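Local atomic coordinates of 432aa long hypothetical deoxyribodipyrimidine photolyase (Sulfolobus tokodaii, PDB entry 2E0I), a protein that probably splits cyclobutane pyrimidine dimers in damaged DNA with light energy, and binds two FAD molecules, one of them a likely light-harvesting cofactor. Residues G262-R267 with V325-G330; K321-D326 with P410-L415. All blocks are in the same frame, centred on the assembly; numbering follows the deposited sequence.

Contact 1 of 2, residues G262-R267 with V325-G330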
# COMPACT_ATOMS: atom_id res chain seq x y z
N GLY A 262 7.78 0.79 14.16
CA GLY A 262 8.38 0.06 15.26
C GLY A 262 7.81 0.43 16.62
O GLY A 262 7.85 -0.38 17.54
N HIS A 263 7.32 1.66 16.74
CA HIS A 263 6.73 2.14 18.00
C HIS A 263 5.36 2.73 17.72
O HIS A 263 4.98 2.93 16.58
CB HIS A 263 7.59 3.23 18.64
CG HIS A 263 9.02 2.84 18.85
ND1 HIS A 263 9.92 3.66 19.50
CD2 HIS A 263 9.72 1.74 18.48
CE1 HIS A 263 11.11 3.09 19.52
NE2 HIS A 263 11.01 1.92 18.90
N CYS A 264 4.63 3.04 18.79
CA CYS A 264 3.31 3.63 18.66
C CYS A 264 3.43 5.13 18.38
O CYS A 264 4.33 5.79 18.91
CB CYS A 264 2.50 3.42 19.94
SG CYS A 264 2.21 1.69 20.38
N TYR A 265 2.54 5.66 17.55
CA TYR A 265 2.56 7.07 17.23
C TYR A 265 2.54 7.80 18.57
O TYR A 265 3.39 8.66 18.84
CB TYR A 265 1.33 7.44 16.40
CG TYR A 265 1.23 8.90 16.07
CD1 TYR A 265 2.25 9.54 15.38
CD2 TYR A 265 0.14 9.65 16.48
CE1 TYR A 265 2.19 10.90 15.10
CE2 TYR A 265 0.06 11.01 16.21
CZ TYR A 265 1.09 11.64 15.53
OH TYR A 265 1.04 12.99 15.28
N ARG A 266 1.57 7.45 19.41
CA ARG A 266 1.44 8.00 20.74
C ARG A 266 2.23 7.05 21.63
O ARG A 266 1.68 6.09 22.17
CB ARG A 266 -0.03 8.05 21.16
CG ARG A 266 -0.83 9.06 20.36
CD ARG A 266 -2.18 9.30 20.97
NE ARG A 266 -3.10 8.21 20.73
CZ ARG A 266 -4.31 8.14 21.28
NH1 ARG A 266 -4.72 9.10 22.10
NH2 ARG A 266 -5.11 7.11 21.02
N ARG A 267 3.52 7.32 21.76
CA ARG A 267 4.47 6.51 22.52
C ARG A 267 4.03 5.85 23.83
O ARG A 267 4.42 4.72 24.11
CB ARG A 267 5.75 7.30 22.74
CG ARG A 267 6.35 7.84 21.45
CD ARG A 267 7.62 8.64 21.71
NE ARG A 267 7.91 9.56 20.61
CZ ARG A 267 7.19 10.65 20.33
NH1 ARG A 267 7.52 11.42 19.30
NH2 ARG A 267 6.14 10.98 21.08
N VAL A 325 -3.98 -8.82 20.20
CA VAL A 325 -2.68 -9.11 19.61
C VAL A 325 -2.04 -7.78 19.14
O VAL A 325 -2.71 -6.92 18.57
CB VAL A 325 -2.82 -10.08 18.41
CG1 VAL A 325 -1.48 -10.25 17.73
CG2 VAL A 325 -3.35 -11.41 18.89
N ASP A 326 -0.75 -7.62 19.40
CA ASP A 326 -0.03 -6.41 19.04
C ASP A 326 -0.30 -6.02 17.58
O ASP A 326 -0.19 -6.85 16.69
CB ASP A 326 1.47 -6.63 19.27
CG ASP A 326 2.29 -5.35 19.15
OD1 ASP A 326 3.49 -5.40 19.48
OD2 ASP A 326 1.75 -4.31 18.73
N TRP A 327 -0.66 -4.76 17.35
CA TRP A 327 -0.94 -4.30 16.00
C TRP A 327 0.24 -4.47 15.04
O TRP A 327 0.04 -4.59 13.83
CB TRP A 327 -1.39 -2.84 16.00
CG TRP A 327 -0.42 -1.89 16.61
CD1 TRP A 327 -0.41 -1.45 17.90
CD2 TRP A 327 0.67 -1.23 15.96
NE1 TRP A 327 0.62 -0.56 18.09
CE2 TRP A 327 1.30 -0.41 16.91
CE3 TRP A 327 1.18 -1.26 14.65
CZ2 TRP A 327 2.42 0.39 16.61
CZ3 TRP A 327 2.29 -0.47 14.35
CH2 TRP A 327 2.90 0.34 15.32
N ARG A 328 1.46 -4.49 15.57
CA ARG A 328 2.65 -4.67 14.74
C ARG A 328 2.63 -6.04 14.07
O ARG A 328 3.12 -6.19 12.96
CB ARG A 328 3.93 -4.54 15.57
CG ARG A 328 4.18 -3.15 16.10
CD ARG A 328 5.41 -3.14 16.97
NE ARG A 328 5.47 -1.97 17.85
CZ ARG A 328 4.59 -1.68 18.82
NH1 ARG A 328 3.56 -2.49 19.06
NH2 ARG A 328 4.75 -0.59 19.57
N TRP A 329 2.06 -7.03 14.74
CA TRP A 329 1.95 -8.38 14.18
C TRP A 329 1.04 -8.32 12.95
O TRP A 329 1.37 -8.85 11.88
CB TRP A 329 1.35 -9.33 15.22
CG TRP A 329 2.27 -9.75 16.34
CD1 TRP A 329 3.24 -9.00 16.94
CD2 TRP A 329 2.25 -11.00 17.04
NE1 TRP A 329 3.83 -9.71 17.96
CE2 TRP A 329 3.24 -10.94 18.05
CE3 TRP A 329 1.48 -12.17 16.91
CZ2 TRP A 329 3.49 -12.00 18.92
CZ3 TRP A 329 1.73 -13.23 17.79
CH2 TRP A 329 2.72 -13.14 18.78
N GLY A 330 -0.10 -7.68 13.12
CA GLY A 330 -1.05 -7.55 12.04
C GLY A 330 -0.48 -6.73 10.91
O GLY A 330 -0.67 -7.05 9.75
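Cys264 meets Trp327 at the rim of the indole. Its SG lies almost exactly in the ring plane and accepts from NE1 of Trp327 at 3.6 Å, a long N-H...S bond bent to 152°. Farther along the same ring, His263 O comes within 3.6 Å of Trp327 CH2. CG of Trp327 stands between the backbone N and the carbonyl carbon (chi1 57°), an arrangement that puts one indole face against the Arg328 side chain, whose CG lies near the ring rim. That chain runs out extended from CG to NE, and one face of its guanidinium is centred on Trp327 CZ2, 3.7 Å from the guanidinium plane. In that plane, Arg328 NE gives Gly262 O a nearly straight bond of 2.9 Å, although it reaches that oxygen from well above the carbonyl plane. Arg328 NH1 forms a salt bridge to Asp326 OD2 at 2.6 Å, and NH2 forms another to Asp270, which also accepts from Cys264 N. Were Trp327 replaced by an alanine, the Cys264 sulfur would probably lose its N-H donor and the Arg328 guanidinium the ring atom it packs on. Asp326 OD2 also accepts from Arg328 N, the classic N-cap, here at the start of helix 327-337 in the helical FAD-binding domain of a photolyase.

Contact 2 of 2, residues K321-D326 with P410-L415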
# COMPACT_ATOMS: atom_id res chain seq x y z
N LYS A 321 -8.19 -5.20 19.15
CA LYS A 321 -9.09 -4.96 20.26
C LYS A 321 -9.97 -6.11 20.71
O LYS A 321 -10.77 -5.95 21.63
CB LYS A 321 -9.94 -3.73 19.97
CG LYS A 321 -9.10 -2.46 19.98
CD LYS A 321 -9.89 -1.22 19.66
CE LYS A 321 -8.98 0.01 19.71
NZ LYS A 321 -9.70 1.26 19.30
N VAL A 322 -9.83 -7.28 20.10
CA VAL A 322 -10.64 -8.42 20.51
C VAL A 322 -9.76 -9.61 20.83
O VAL A 322 -9.94 -10.25 21.85
CB VAL A 322 -11.69 -8.79 19.42
CG1 VAL A 322 -12.39 -10.09 19.77
CG2 VAL A 322 -12.72 -7.68 19.31
N LEU A 323 -8.80 -9.92 19.97
CA LEU A 323 -7.92 -11.06 20.22
C LEU A 323 -6.72 -10.56 21.01
O LEU A 323 -5.84 -11.33 21.40
CB LEU A 323 -7.46 -11.71 18.91
CG LEU A 323 -8.53 -12.31 17.99
CD1 LEU A 323 -7.88 -12.88 16.76
CD2 LEU A 323 -9.30 -13.39 18.72
N PHE A 324 -6.70 -9.25 21.23
CA PHE A 324 -5.64 -8.57 21.97
C PHE A 324 -4.22 -8.96 21.51
O PHE A 324 -3.36 -9.36 22.31
CB PHE A 324 -5.84 -8.83 23.47
CG PHE A 324 -5.12 -7.86 24.36
CD1 PHE A 324 -5.02 -6.52 24.03
CD2 PHE A 324 -4.55 -8.30 25.57
CE1 PHE A 324 -4.36 -5.62 24.88
CE2 PHE A 324 -3.89 -7.41 26.42
CZ PHE A 324 -3.80 -6.07 26.08
N VAL A 325 -3.98 -8.82 20.20
CA VAL A 325 -2.68 -9.11 19.61
C VAL A 325 -2.04 -7.78 19.14
O VAL A 325 -2.71 -6.92 18.57
CB VAL A 325 -2.82 -10.08 18.41
CG1 VAL A 325 -1.48 -10.25 17.73
CG2 VAL A 325 -3.35 -11.41 18.89
N ASP A 326 -0.75 -7.62 19.40
CA ASP A 326 -0.03 -6.41 19.04
C ASP A 326 -0.30 -6.02 17.58
O ASP A 326 -0.19 -6.85 16.69
CB ASP A 326 1.47 -6.63 19.27
CG ASP A 326 2.29 -5.35 19.15
OD1 ASP A 326 3.49 -5.40 19.48
OD2 ASP A 326 1.75 -4.31 18.73
N PRO A 410 -17.45 -19.10 17.40
CA PRO A 410 -16.64 -17.99 17.91
C PRO A 410 -15.53 -18.43 18.87
O PRO A 410 -15.79 -19.10 19.85
CB PRO A 410 -17.68 -17.06 18.56
CG PRO A 410 -18.96 -17.89 18.61
CD PRO A 410 -18.88 -18.73 17.39
N ILE A 411 -14.29 -18.06 18.56
CA ILE A 411 -13.16 -18.43 19.40
C ILE A 411 -13.01 -17.56 20.64
O ILE A 411 -12.09 -17.76 21.42
CB ILE A 411 -11.81 -18.39 18.62
CG1 ILE A 411 -11.52 -16.95 18.16
CG2 ILE A 411 -11.87 -19.35 17.45
CD1 ILE A 411 -10.09 -16.73 17.72
N VAL A 412 -13.91 -16.59 20.81
CA VAL A 412 -13.92 -15.69 21.96
C VAL A 412 -15.18 -14.84 21.89
O VAL A 412 -15.80 -14.74 20.84
CB VAL A 412 -12.72 -14.70 21.96
CG1 VAL A 412 -11.44 -15.37 22.40
CG2 VAL A 412 -12.54 -14.12 20.58
N ASN A 413 -15.57 -14.24 23.02
CA ASN A 413 -16.72 -13.35 23.05
C ASN A 413 -16.13 -11.96 22.90
O ASN A 413 -15.45 -11.47 23.80
CB ASN A 413 -17.47 -13.42 24.38
CG ASN A 413 -18.48 -12.27 24.55
OD1 ASN A 413 -18.82 -11.88 25.68
ND2 ASN A 413 -18.97 -11.74 23.43
N TRP A 414 -16.38 -11.31 21.77
CA TRP A 414 -15.82 -9.99 21.53
C TRP A 414 -16.13 -8.96 22.62
O TRP A 414 -15.26 -8.21 23.03
CB TRP A 414 -16.28 -9.46 20.18
CG TRP A 414 -17.68 -8.98 20.18
CD1 TRP A 414 -18.81 -9.75 20.11
CD2 TRP A 414 -18.13 -7.63 20.31
NE1 TRP A 414 -19.93 -8.96 20.21
CE2 TRP A 414 -19.54 -7.65 20.33
CE3 TRP A 414 -17.47 -6.40 20.43
CZ2 TRP A 414 -20.30 -6.49 20.46
CZ3 TRP A 414 -18.22 -5.25 20.55
CH2 TRP A 414 -19.63 -5.30 20.57
N LEU A 415 -17.38 -8.92 23.09
CA LEU A 415 -17.77 -7.94 24.09
C LEU A 415 -16.91 -7.96 25.35
O LEU A 415 -16.41 -6.92 25.77
CB LEU A 415 -19.25 -8.12 24.44
CG LEU A 415 -19.97 -6.88 25.01
CD1 LEU A 415 -19.52 -6.62 26.42
CD2 LEU A 415 -19.71 -5.67 24.12
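Trp414 meets Val322 through its CB, while its indole leads away from 321-326: the CB lies 4.0 Å from Val322 CG1, and the two side chains cross at a slant. One face of the indole carries the CB of its neighbour Leu415 over the ring centre, and the ring also meets that of Trp368 with the planes at about 60°. Val322 places CG1 anti to its backbone N (chi1 172°), and this methyl touches both Trp414 CA, at 3.9 Å, and Val412 CG2, at 4.1 Å. One residue on, the Leu323 side chain continues the apolar row. Its CD2 branch does all the touching, 3.6 Å from Ile411 CD1 and 3.8 Å from Val412 CG2, and it meets both side chains at about a right angle. Val412 CG2 is thus shared between Val322 and Leu323. Tyr280 of helix 278-286 packs on Leu323, Ile411 and Val412, while Tyr291 OH bonds to the backbone at Val412 O and Trp414 N. No hydrogen bond joins 321-326 to 410-415 directly. Non-directional apolar packing of methyl groups and CB or CA carbons joins the C-terminal end of helix 309-322 and the residue after it to the loop and first turn of helix 414-427, so the contact depends on fit and on the burial of aliphatic surface.

Val325 and Asp326 lie in a segment of each contact, though neither touches across, because 321-326 and 325-330 overlap where helix 309-322 gives way to helix 327-337. The centres of the two contacts are about 17 Å apart, and apart from this shared chain they do not touch. Contact 1 is the polar one and the nearer to cofactor: the residue Gly262, which has no side chain, lies about 6 Å from a bound FAD, against about 14 Å for the side chain of Leu323 in contact 2. Contact 2 is also farther out, its centre about 26 Å from that of the chain, compared with about 18 Å. On either side of the turn the chemistry differs: aliphatic packing before it, N-H bonds to Gly262 O and Cys264 SG after it.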